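Local atomic coordinates of possible transcriptional regulator, ArsR family protein (Rhodococcus sp., PDB entry 2OQG), a protein that probably acts as a DNA-binding transcriptional regulator of the ArsR family, built on a winged helix-turn-helix fold. Residues A57-C61 / G62-S66; L30-A33 / D34-A37; A9-A12 / S13-A17; S66-G70 / R71-Y75. One frame throughout, in Å; residues are numbered along the deposited sequence.

Interaction 1 (A57-C61 / G62-S66); sequences ALQAC and GLVES
With CG1 anti to the backbone N (chi1 165°), Val64 turns its other methyl, CG2, onto Leu58, and Leu58 CB and Val64 CG2 close to 3.5 Å. Gln59 holds CG beside its own backbone N (chi1 -61°) and then runs straight. Gln59 CG lies 3.8 Å from Val64 CG1, and the amide continues to Ser66. There Gln59 OE1 accepts from a water that in turn accepts from Ser66 N, while a second water donates to both Gln59 O and Val64 O. The Gln59 backbone joins in as well, Gln59 CA sending a C-H toward Val64 O at 3.3 Å. Between these contacts the chain makes a Schellman motif that ends helix 48-60 of the helix-turn-helix: Leu63 N bonds to Leu58 O at 2.9 Å and Gly62 N to Gln59 O at 3.1 Å. Gly62 has positive phi, where a CB would strike Cys61 O. Leu58 O takes a second donor, Val64 N, from above the carbonyl plane, whereas Leu63 N arrives nearly in line with the C=O. An alanine in place of Gln59 would probably deprive the water on Ser66 N of its acceptor on the helix and take away the methylene that packs on Val64 CG1. Leu63 CD1 fills the angle between Cys61 SG, 3.6 Å from it, and Leu58 CD2; Ala17 of helix 5-17 touches all three residues, and Leu27 and Leu30 of helix 21-32 cover Val64.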
loop_
_atom_site.group_PDB
_atom_site.type_symbol
_atom_site.label_atom_id
_atom_site.label_comp_id
_atom_site.label_asym_id
_atom_site.label_seq_id
_atom_site.Cartn_x
_atom_site.Cartn_y
_atom_site.Cartn_z
ATOM N N ALA A 57 0.180 9.440 -17.524
ATOM C CA ALA A 57 -0.868 10.442 -17.835
ATOM C C ALA A 57 -1.963 10.341 -16.789
ATOM O O ALA A 57 -2.438 11.390 -16.254
ATOM C CB ALA A 57 -1.433 10.228 -19.212
ATOM N N LEU A 58 -2.360 9.097 -16.483
ATOM C CA LEU A 58 -3.398 8.903 -15.441
ATOM C C LEU A 58 -2.960 9.393 -14.052
ATOM O O LEU A 58 -3.789 9.976 -13.294
ATOM C CB LEU A 58 -3.851 7.439 -15.383
ATOM C CG LEU A 58 -4.546 6.951 -16.639
ATOM C CD1 LEU A 58 -4.701 5.416 -16.577
ATOM C CD2 LEU A 58 -5.944 7.654 -16.811
ATOM N N GLN A 59 -1.706 9.169 -13.666
ATOM C CA GLN A 59 -1.251 9.668 -12.361
ATOM C C GLN A 59 -1.171 11.183 -12.355
ATOM O O GLN A 59 -1.495 11.832 -11.335
ATOM C CB GLN A 59 0.123 9.078 -12.011
ATOM C CG GLN A 59 0.129 7.595 -11.907
ATOM C CD GLN A 59 1.527 7.048 -11.640
ATOM O OE1 GLN A 59 1.992 6.989 -10.512
ATOM N NE2 GLN A 59 2.208 6.710 -12.700
ATOM N N ALA A 60 -0.759 11.761 -13.492
ATOM C CA ALA A 60 -0.548 13.210 -13.529
ATOM C C ALA A 60 -1.839 13.972 -13.344
ATOM O O ALA A 60 -1.813 15.112 -12.923
ATOM C CB ALA A 60 0.143 13.652 -14.876
ATOM N N CYS A 61 -2.961 13.389 -13.747
ATOM C CA CYS A 61 -4.224 14.118 -13.626
ATOM C C CYS A 61 -5.016 13.582 -12.435
ATOM O O CYS A 61 -6.158 14.009 -12.215
ATOM C CB CYS A 61 -5.001 14.025 -14.946
ATOM S SG CYS A 61 -5.648 12.425 -15.220
ATOM N N GLY A 62 -4.405 12.704 -11.639
ATOM C CA GLY A 62 -5.000 12.279 -10.372
ATOM C C GLY A 62 -5.954 11.102 -10.432
ATOM O O GLY A 62 -6.608 10.763 -9.428
ATOM N N LEU A 63 -6.027 10.439 -11.577
ATOM C CA LEU A 63 -6.961 9.301 -11.715
ATOM C C LEU A 63 -6.411 7.981 -11.201
ATOM O O LEU A 63 -7.161 6.995 -10.949
ATOM C CB LEU A 63 -7.347 9.126 -13.196
ATOM C CG LEU A 63 -8.319 10.208 -13.687
ATOM C CD1 LEU A 63 -8.453 10.158 -15.186
ATOM C CD2 LEU A 63 -9.698 9.950 -13.063
ATOM N N VAL A 64 -5.086 7.944 -11.076
ATOM C CA VAL A 64 -4.336 6.747 -10.600
ATOM C C VAL A 64 -3.283 7.168 -9.618
ATOM O O VAL A 64 -2.667 8.273 -9.761
ATOM C CB VAL A 64 -3.683 5.975 -11.823
ATOM C CG1 VAL A 64 -2.656 4.995 -11.395
ATOM C CG2 VAL A 64 -4.786 5.369 -12.679
ATOM N N GLU A 65 -3.052 6.305 -8.607
ATOM C CA GLU A 65 -1.896 6.496 -7.758
ATOM C C GLU A 65 -1.012 5.241 -7.765
ATOM O O GLU A 65 -1.528 4.113 -7.855
ATOM C CB GLU A 65 -2.262 6.893 -6.318
ATOM C CG GLU A 65 -2.985 5.823 -5.546
ATOM C CD GLU A 65 -3.439 6.294 -4.158
ATOM O OE1 GLU A 65 -3.158 7.475 -3.795
ATOM O OE2 GLU A 65 -4.128 5.491 -3.439
ATOM N N SER A 66 0.306 5.436 -7.648
ATOM C CA SER A 66 1.176 4.315 -7.402
ATOM C C SER A 66 1.118 3.887 -5.934
ATOM O O SER A 66 0.917 4.723 -5.005
ATOM C CB SER A 66 2.584 4.694 -7.759
ATOM O OG SER A 66 2.936 5.721 -6.903
HETATM O O HOH W 1 1.190 8.312 -7.945
HETATM O O HOH W 2 -2.274 10.596 -8.728
#

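Interaction 2 (L30-A33 / D34-A37); sequences LGRA and DQSA
Leu30 and Gln35 meet where helix 21-32 gives way to the loop that leads into helix 37-43, the first helix of the helix-turn-helix. The loop runs extended beside strand 72-77, in the place where many winged-helix proteins carry a short first strand: the backbones of Gln35 and Tyr75 are hydrogen-bonded, as are those of Leu30 and Ala77. Across the bend, the Leu30 methyl CD2 rests 3.9 Å from Gln35 CB. Gln35 sets out with CG opposite its carbonyl carbon (chi1 -65°) and stays extended, which lays the side chain back over the Ala33 carbonyl, Gln35 CG 3.3 Å from Ala33 O. The amide of Gln35 thus ends near the Arg32 guanidinium, the two planes 60° apart in one of the two conformers of Arg32. In that conformer Arg32 NH1 finds its strong partner in Glu29 through a salt bridge. On the Asp34 side a water spans the turn, donating to Leu30 O and to Asp34 OD1, each at 2.9 Å. Asp34 OD2 forms a salt bridge with Arg76 of strand 72-77, and Ser36, at the N-cap, uses OG to cap Ser39 N. Ala107 and Glu108 of the fourth subunit pack on Asp34 and Ala33. The carboxylate of Asp34 is therefore held at both oxygens, and its buried charge, balanced by Arg76, is likely to be favoured over the protonated form; through the water, Asp34 also connects the helix end with Arg76 of strand 72-77.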
loop_
_atom_site.group_PDB
_atom_site.type_symbol
_atom_site.label_atom_id
_atom_site.label_comp_id
_atom_site.label_asym_id
_atom_site.label_seq_id
_atom_site.Cartn_x
_atom_site.Cartn_y
_atom_site.Cartn_z
ATOM N N LEU A 30 -7.597 -1.369 -12.745
ATOM C CA LEU A 30 -6.992 -0.804 -11.528
ATOM C C LEU A 30 -7.986 -0.400 -10.461
ATOM O O LEU A 30 -7.596 -0.187 -9.309
ATOM C CB LEU A 30 -6.119 0.397 -11.878
ATOM C CG LEU A 30 -4.936 0.129 -12.813
ATOM C CD1 LEU A 30 -4.135 1.429 -13.028
ATOM C CD2 LEU A 30 -4.017 -0.967 -12.277
ATOM N N GLY A 31 -9.246 -0.282 -10.852
ATOM C CA GLY A 31 -10.307 0.002 -9.894
ATOM C C GLY A 31 -10.783 -1.280 -9.227
ATOM O O GLY A 31 -11.422 -1.212 -8.181
ATOM N N ARG A 32 -10.504 -2.421 -9.861
ATOM C CA ARG A 32 -10.882 -3.750 -9.355
ATOM C C ARG A 32 -9.864 -4.291 -8.348
ATOM O O ARG A 32 -10.241 -4.794 -7.291
ATOM C CB ARG A 32 -11.036 -4.734 -10.530
ATOM C CG ARG A 32 -11.274 -6.194 -10.121
ATOM C CD ARG A 32 -11.381 -7.162 -11.332
ATOM N NE ARG A 32 -10.137 -7.343 -12.083
ATOM C CZ ARG A 32 -9.155 -8.183 -11.754
ATOM N NH1 ARG A 32 -8.080 -8.286 -12.525
ATOM N NH2 ARG A 32 -9.234 -8.932 -10.661
ATOM N N ALA A 33 -8.581 -4.164 -8.684
ATOM C CA ALA A 33 -7.507 -4.682 -7.864
ATOM C C ALA A 33 -6.264 -3.885 -8.186
ATOM O O ALA A 33 -6.058 -3.600 -9.357
ATOM C CB ALA A 33 -7.263 -6.101 -8.219
ATOM N N ASP A 34 -5.441 -3.559 -7.186
ATOM C CA ASP A 34 -4.101 -2.938 -7.445
ATOM C C ASP A 34 -3.277 -3.871 -8.307
ATOM O O ASP A 34 -3.183 -5.070 -7.967
ATOM C CB ASP A 34 -3.280 -2.755 -6.157
ATOM C CG ASP A 34 -3.900 -1.824 -5.131
ATOM O OD1 ASP A 34 -4.889 -1.131 -5.422
ATOM O OD2 ASP A 34 -3.359 -1.821 -3.985
ATOM N N GLN A 35 -2.667 -3.351 -9.389
ATOM C CA GLN A 35 -1.897 -4.227 -10.318
ATOM C C GLN A 35 -0.631 -3.553 -10.757
ATOM O O GLN A 35 -0.572 -2.338 -10.815
ATOM C CB GLN A 35 -2.734 -4.619 -11.544
ATOM C CG GLN A 35 -3.913 -5.482 -11.099
ATOM C CD GLN A 35 -4.824 -5.825 -12.195
ATOM O OE1 GLN A 35 -6.017 -5.538 -12.132
ATOM N NE2 GLN A 35 -4.276 -6.428 -13.245
ATOM N N SER A 36 0.369 -4.362 -11.105
ATOM C CA SER A 36 1.572 -3.814 -11.639
ATOM C C SER A 36 1.434 -3.495 -13.106
ATOM O O SER A 36 0.521 -3.937 -13.798
ATOM C CB SER A 36 2.707 -4.815 -11.453
ATOM O OG SER A 36 2.449 -6.022 -12.191
ATOM N N ALA A 37 2.380 -2.736 -13.619
ATOM C CA ALA A 37 2.404 -2.483 -15.037
ATOM C C ALA A 37 2.544 -3.805 -15.813
ATOM O O ALA A 37 1.943 -3.974 -16.858
ATOM C CB ALA A 37 3.541 -1.582 -15.351
HETATM O O HOH W 3 -7.565 -1.205 -6.597
#

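Interaction 3 (A9-A12 / S13-A17); sequences AELA and SVFAA
The Phe15 ring has Leu11 over one face: Leu11 CB sits 3.9 Å from the ring centroid and 23° off its normal, a CH-pi contact, and Leu11 O hangs over the same face, 3.5 Å above the plane and displaced toward the rim. Thr85 of helix 80-107 and Ser19 of the third subunit also touch this aromatic side chain. Its position follows from the first torsion of Phe15, which sets CG alongside the backbone N and away from the C=O (chi1 -60°) and leans the ring back over the previous turn. Leu11 adds its methyl CD1, 3.9 Å from Phe15 CZ. This is an i to i+4 pair on helix 5-17, the first helix of the ArsR-type fold, and the backbone repeats the spacing: Phe15 N donates to Leu11 O at 2.9 Å, nearly along the C=O axis and almost straight at 169°. Ala16 N reaches Ala12 O over the same length. Just before these bonds, at Ser13 and Val14, the helix is kinked, and two waters enter its hydrogen-bond pattern. The first donates to Ala9 O and accepts from Ser13 N; the second donates to Glu10 O and accepts from Val14 N at 3.0 Å. In this way the two amides that the kink separates from the preceding turn still have acceptors. Val14 CB packs 3.5 Å from Leu11 O, its side chain touching Cys61 and Thr85, while Leu11 meets both Thr85 and Thr88 of helix 80-107.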
loop_
_atom_site.group_PDB
_atom_site.type_symbol
_atom_site.label_atom_id
_atom_site.label_comp_id
_atom_site.label_asym_id
_atom_site.label_seq_id
_atom_site.Cartn_x
_atom_site.Cartn_y
_atom_site.Cartn_z
ATOM N N ALA A 9 -9.991 24.511 -18.058
ATOM C CA ALA A 9 -8.523 24.416 -17.901
ATOM C C ALA A 9 -8.188 23.465 -16.764
ATOM O O ALA A 9 -7.144 22.768 -16.802
ATOM C CB ALA A 9 -7.923 25.792 -17.635
ATOM N N GLU A 10 -9.072 23.426 -15.764
ATOM C CA GLU A 10 -8.869 22.597 -14.589
ATOM C C GLU A 10 -9.169 21.132 -14.856
ATOM O O GLU A 10 -8.521 20.249 -14.289
ATOM C CB GLU A 10 -9.710 23.093 -13.419
ATOM C CG GLU A 10 -8.934 24.059 -12.557
ATOM C CD GLU A 10 -7.644 23.416 -12.021
ATOM O OE1 GLU A 10 -6.557 23.915 -12.324
ATOM O OE2 GLU A 10 -7.715 22.379 -11.336
ATOM N N LEU A 11 -10.146 20.894 -15.721
ATOM C CA LEU A 11 -10.544 19.499 -16.076
ATOM C C LEU A 11 -9.999 18.948 -17.390
ATOM O O LEU A 11 -10.168 17.761 -17.674
ATOM C CB LEU A 11 -12.058 19.335 -16.108
ATOM C CG LEU A 11 -12.699 19.610 -14.735
ATOM C CD1 LEU A 11 -14.195 19.511 -14.816
ATOM C CD2 LEU A 11 -12.163 18.652 -13.667
ATOM N N ALA A 12 -9.316 19.782 -18.162
ATOM C CA ALA A 12 -8.863 19.410 -19.486
ATOM C C ALA A 12 -8.029 18.116 -19.507
ATOM O O ALA A 12 -8.256 17.244 -20.363
ATOM C CB ALA A 12 -8.080 20.531 -20.128
ATOM N N SER A 13 -7.136 17.970 -18.536
ATOM C CA SER A 13 -6.256 16.777 -18.520
ATOM C C SER A 13 -7.070 15.527 -18.189
ATOM O O SER A 13 -6.821 14.461 -18.750
ATOM C CB SER A 13 -5.050 16.908 -17.581
ATOM O OG SER A 13 -5.402 17.068 -16.223
ATOM N N VAL A 14 -8.079 15.681 -17.326
ATOM C CA VAL A 14 -8.973 14.538 -17.060
ATOM C C VAL A 14 -9.780 14.206 -18.300
ATOM O O VAL A 14 -9.918 13.011 -18.631
ATOM C CB VAL A 14 -9.876 14.804 -15.831
ATOM C CG1 VAL A 14 -11.030 13.780 -15.718
ATOM C CG2 VAL A 14 -9.018 14.771 -14.556
ATOM N N PHE A 15 -10.374 15.220 -18.950
ATOM C CA PHE A 15 -11.134 14.916 -20.154
ATOM C C PHE A 15 -10.237 14.175 -21.148
ATOM O O PHE A 15 -10.647 13.175 -21.750
ATOM C CB PHE A 15 -11.668 16.153 -20.851
ATOM C CG PHE A 15 -12.603 17.007 -20.026
ATOM C CD1 PHE A 15 -13.333 16.474 -18.949
ATOM C CD2 PHE A 15 -12.849 18.363 -20.389
ATOM C CE1 PHE A 15 -14.302 17.255 -18.275
ATOM C CE2 PHE A 15 -13.749 19.173 -19.667
ATOM C CZ PHE A 15 -14.492 18.576 -18.600
ATOM N N ALA A 16 -9.022 14.671 -21.346
ATOM C CA ALA A 16 -8.112 14.021 -22.311
ATOM C C ALA A 16 -7.851 12.558 -21.873
ATOM O O ALA A 16 -7.839 11.620 -22.698
ATOM C CB ALA A 16 -6.823 14.759 -22.375
ATOM N N ALA A 17 -7.628 12.361 -20.571
ATOM C CA ALA A 17 -7.294 11.031 -20.074
ATOM C C ALA A 17 -8.461 10.076 -20.363
ATOM O O ALA A 17 -8.245 8.946 -20.793
ATOM C CB ALA A 17 -6.946 11.073 -18.609
HETATM O O HOH W 4 -6.110 20.090 -16.817
HETATM O O HOH W 5 -7.504 17.727 -15.171
#

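Interaction 4 (S66-G70 / R71-Y75)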
loop_
_atom_site.group_PDB
_atom_site.type_symbol
_atom_site.label_atom_id
_atom_site.label_comp_id
_atom_site.label_asym_id
_atom_site.label_seq_id
_atom_site.Cartn_x
_atom_site.Cartn_y
_atom_site.Cartn_z
ATOM N N SER A 66 0.306 5.436 -7.648
ATOM C CA SER A 66 1.176 4.315 -7.402
ATOM C C SER A 66 1.118 3.887 -5.934
ATOM O O SER A 66 0.917 4.723 -5.005
ATOM C CB SER A 66 2.584 4.694 -7.759
ATOM O OG SER A 66 2.936 5.721 -6.903
ATOM N N VAL A 67 1.281 2.582 -5.740
ATOM C CA VAL A 67 1.201 1.950 -4.443
ATOM C C VAL A 67 2.514 1.157 -4.361
ATOM O O VAL A 67 2.690 0.150 -5.058
ATOM C CB VAL A 67 -0.042 1.013 -4.330
ATOM C CG1 VAL A 67 -0.087 0.316 -2.970
ATOM C CG2 VAL A 67 -1.380 1.734 -4.608
ATOM N N LYS A 68 3.477 1.636 -3.600
ATOM C CA LYS A 68 4.747 0.911 -3.581
ATOM C C LYS A 68 4.934 0.295 -2.205
ATOM O O LYS A 68 5.023 0.998 -1.194
ATOM C CB LYS A 68 5.927 1.832 -3.928
ATOM C CG LYS A 68 7.266 1.136 -4.005
ATOM C CD LYS A 68 8.341 2.092 -4.312
ATOM C CE LYS A 68 9.688 1.321 -4.442
ATOM N NZ LYS A 68 10.825 2.241 -4.659
ATOM N N VAL A 69 4.958 -1.028 -2.168
ATOM C CA VAL A 69 5.033 -1.703 -0.917
ATOM C C VAL A 69 6.329 -2.495 -0.894
ATOM O O VAL A 69 6.540 -3.406 -1.707
ATOM C CB VAL A 69 3.809 -2.585 -0.739
ATOM C CG1 VAL A 69 3.982 -3.421 0.531
ATOM C CG2 VAL A 69 2.575 -1.712 -0.721
ATOM N N GLY A 70 7.220 -2.113 0.013
ATOM C CA GLY A 70 8.589 -2.552 -0.113
ATOM C C GLY A 70 9.099 -2.202 -1.509
ATOM O O GLY A 70 9.059 -1.046 -1.923
ATOM N N ARG A 71 9.543 -3.225 -2.226
ATOM C CA ARG A 71 10.121 -3.059 -3.557
ATOM C C ARG A 71 9.063 -3.151 -4.671
ATOM O O ARG A 71 9.344 -2.832 -5.826
ATOM C CB ARG A 71 11.231 -4.108 -3.783
ATOM C CG ARG A 71 12.140 -4.335 -2.568
ATOM C CD ARG A 71 12.899 -3.059 -2.137
ATOM N NE ARG A 71 13.086 -2.906 -0.680
ATOM C CZ ARG A 71 12.677 -3.763 0.260
ATOM N NH1 ARG A 71 12.053 -4.888 -0.055
ATOM N NH2 ARG A 71 12.902 -3.494 1.536
ATOM N N GLU A 72 7.857 -3.594 -4.314
ATOM C CA GLU A 72 6.806 -3.919 -5.319
ATOM C C GLU A 72 5.982 -2.675 -5.683
ATOM O O GLU A 72 5.460 -2.034 -4.798
ATOM C CB GLU A 72 5.877 -5.026 -4.793
ATOM C CG GLU A 72 6.542 -6.457 -4.799
ATOM C CD GLU A 72 5.712 -7.544 -4.081
ATOM O OE1 GLU A 72 4.529 -7.306 -3.736
ATOM O OE2 GLU A 72 6.270 -8.636 -3.816
ATOM N N ILE A 73 5.842 -2.384 -6.972
ATOM C CA ILE A 73 5.079 -1.199 -7.432
ATOM C C ILE A 73 3.811 -1.635 -8.148
ATOM O O ILE A 73 3.855 -2.363 -9.154
ATOM C CB ILE A 73 5.856 -0.275 -8.401
ATOM C CG1 ILE A 73 7.063 0.356 -7.715
ATOM C CG2 ILE A 73 4.966 0.916 -8.861
ATOM C CD1 ILE A 73 8.106 0.866 -8.643
ATOM N N ARG A 74 2.679 -1.199 -7.601
ATOM C CA ARG A 74 1.400 -1.467 -8.213
ATOM C C ARG A 74 0.673 -0.152 -8.382
ATOM O O ARG A 74 1.139 0.870 -7.882
ATOM C CB ARG A 74 0.577 -2.406 -7.363
ATOM C CG ARG A 74 1.229 -3.821 -7.236
ATOM C CD ARG A 74 0.259 -4.816 -6.650
ATOM N NE ARG A 74 0.869 -6.144 -6.564
ATOM C CZ ARG A 74 1.739 -6.517 -5.614
ATOM N NH1 ARG A 74 2.109 -5.679 -4.630
ATOM N NH2 ARG A 74 2.247 -7.745 -5.642
ATOM N N TYR A 75 -0.460 -0.186 -9.078
ATOM C CA TYR A 75 -1.232 1.044 -9.350
ATOM C C TYR A 75 -2.682 0.867 -8.951
ATOM O O TYR A 75 -3.214 -0.267 -8.989
ATOM C CB TYR A 75 -1.124 1.423 -10.823
ATOM C CG TYR A 75 0.285 1.723 -11.201
ATOM C CD1 TYR A 75 0.772 3.004 -11.081
ATOM C CD2 TYR A 75 1.189 0.688 -11.609
ATOM C CE1 TYR A 75 2.112 3.316 -11.413
ATOM C CE2 TYR A 75 2.551 0.996 -11.918
ATOM C CZ TYR A 75 2.985 2.308 -11.813
ATOM O OH TYR A 75 4.296 2.586 -12.115
HETATM O O HOH W 6 2.150 -2.636 -4.239
HETATM O O HOH W 7 5.598 -6.011 -0.892
#
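Backbone bonds set the register in which Val67 faces Arg74 and Val69 faces Glu72, both as antiparallel hydrogen-bonded pairs. Val67 N reaches Arg74 O at 2.7 Å, and Arg74 N returns to Val67 O at 2.9 Å; Val69 and Glu72 exchange a like pair of bonds. The latter two bracket a type II' turn whose second residue, Gly70, has the positive phi that favours glycine. Weaker C-H contacts add to these, Lys68 CA lying 3.3 Å from Glu72 O. Apolar contacts lie on the face of Ser66, Lys68, Ile73 and Tyr75. Lys68 points CG away from its backbone N (chi1 -177°) and runs extended past Ile73, with Lys68 CG 3.8 Å from Ile73 CG1; Ser66 CB meets Tyr75 CE1 at 3.9 Å. The other face, shared by Val67 and Val69, carries the charged pair. Arg74 grips Glu72 OE1 end-on with NH1 and NH2, a salt bridge of 3.0 Å at NH2, both nitrogens coming from the same side of the carboxylate plane. Arg74 NH1 also donates to a water that lies within hydrogen-bonding distance of Val67 O. A leucine in place of Arg74 would probably strand the Glu72 carboxylate without this counter-charge and strip the water of its donor. The hairpin is the wing of the winged helix: Tyr75 packs on Leu55 and Gln59 of helix 48-60, Asp34 touches Val67 and Arg74, and Val67 to Val69 pair with a strand of the second subunit, extending the sheet.

How the interactions relate
From the N terminus, interaction 3 comes first, within helix 5-17, and interaction 2 then turns the chain out of helix 21-32. Interaction 1 ends helix 48-60 and starts strand 64-69, which passes through the shared Ser66 into interaction 4, the hairpin that brings strand 72-77 back. The four follow in series, none enclosing or crossing another. In space, interaction 1 is the junction: Cys61 and Leu63 pack on Ser13, Val14 and Ala17 of interaction 3, Val64 touches Leu30, and Gln59 meets Tyr75. Gln35 of interaction 2 probably hydrogen-bonds to Tyr75, tying the loop to the wing. Interactions 3 and 4 do not touch, their nearest atoms about 13 Å apart.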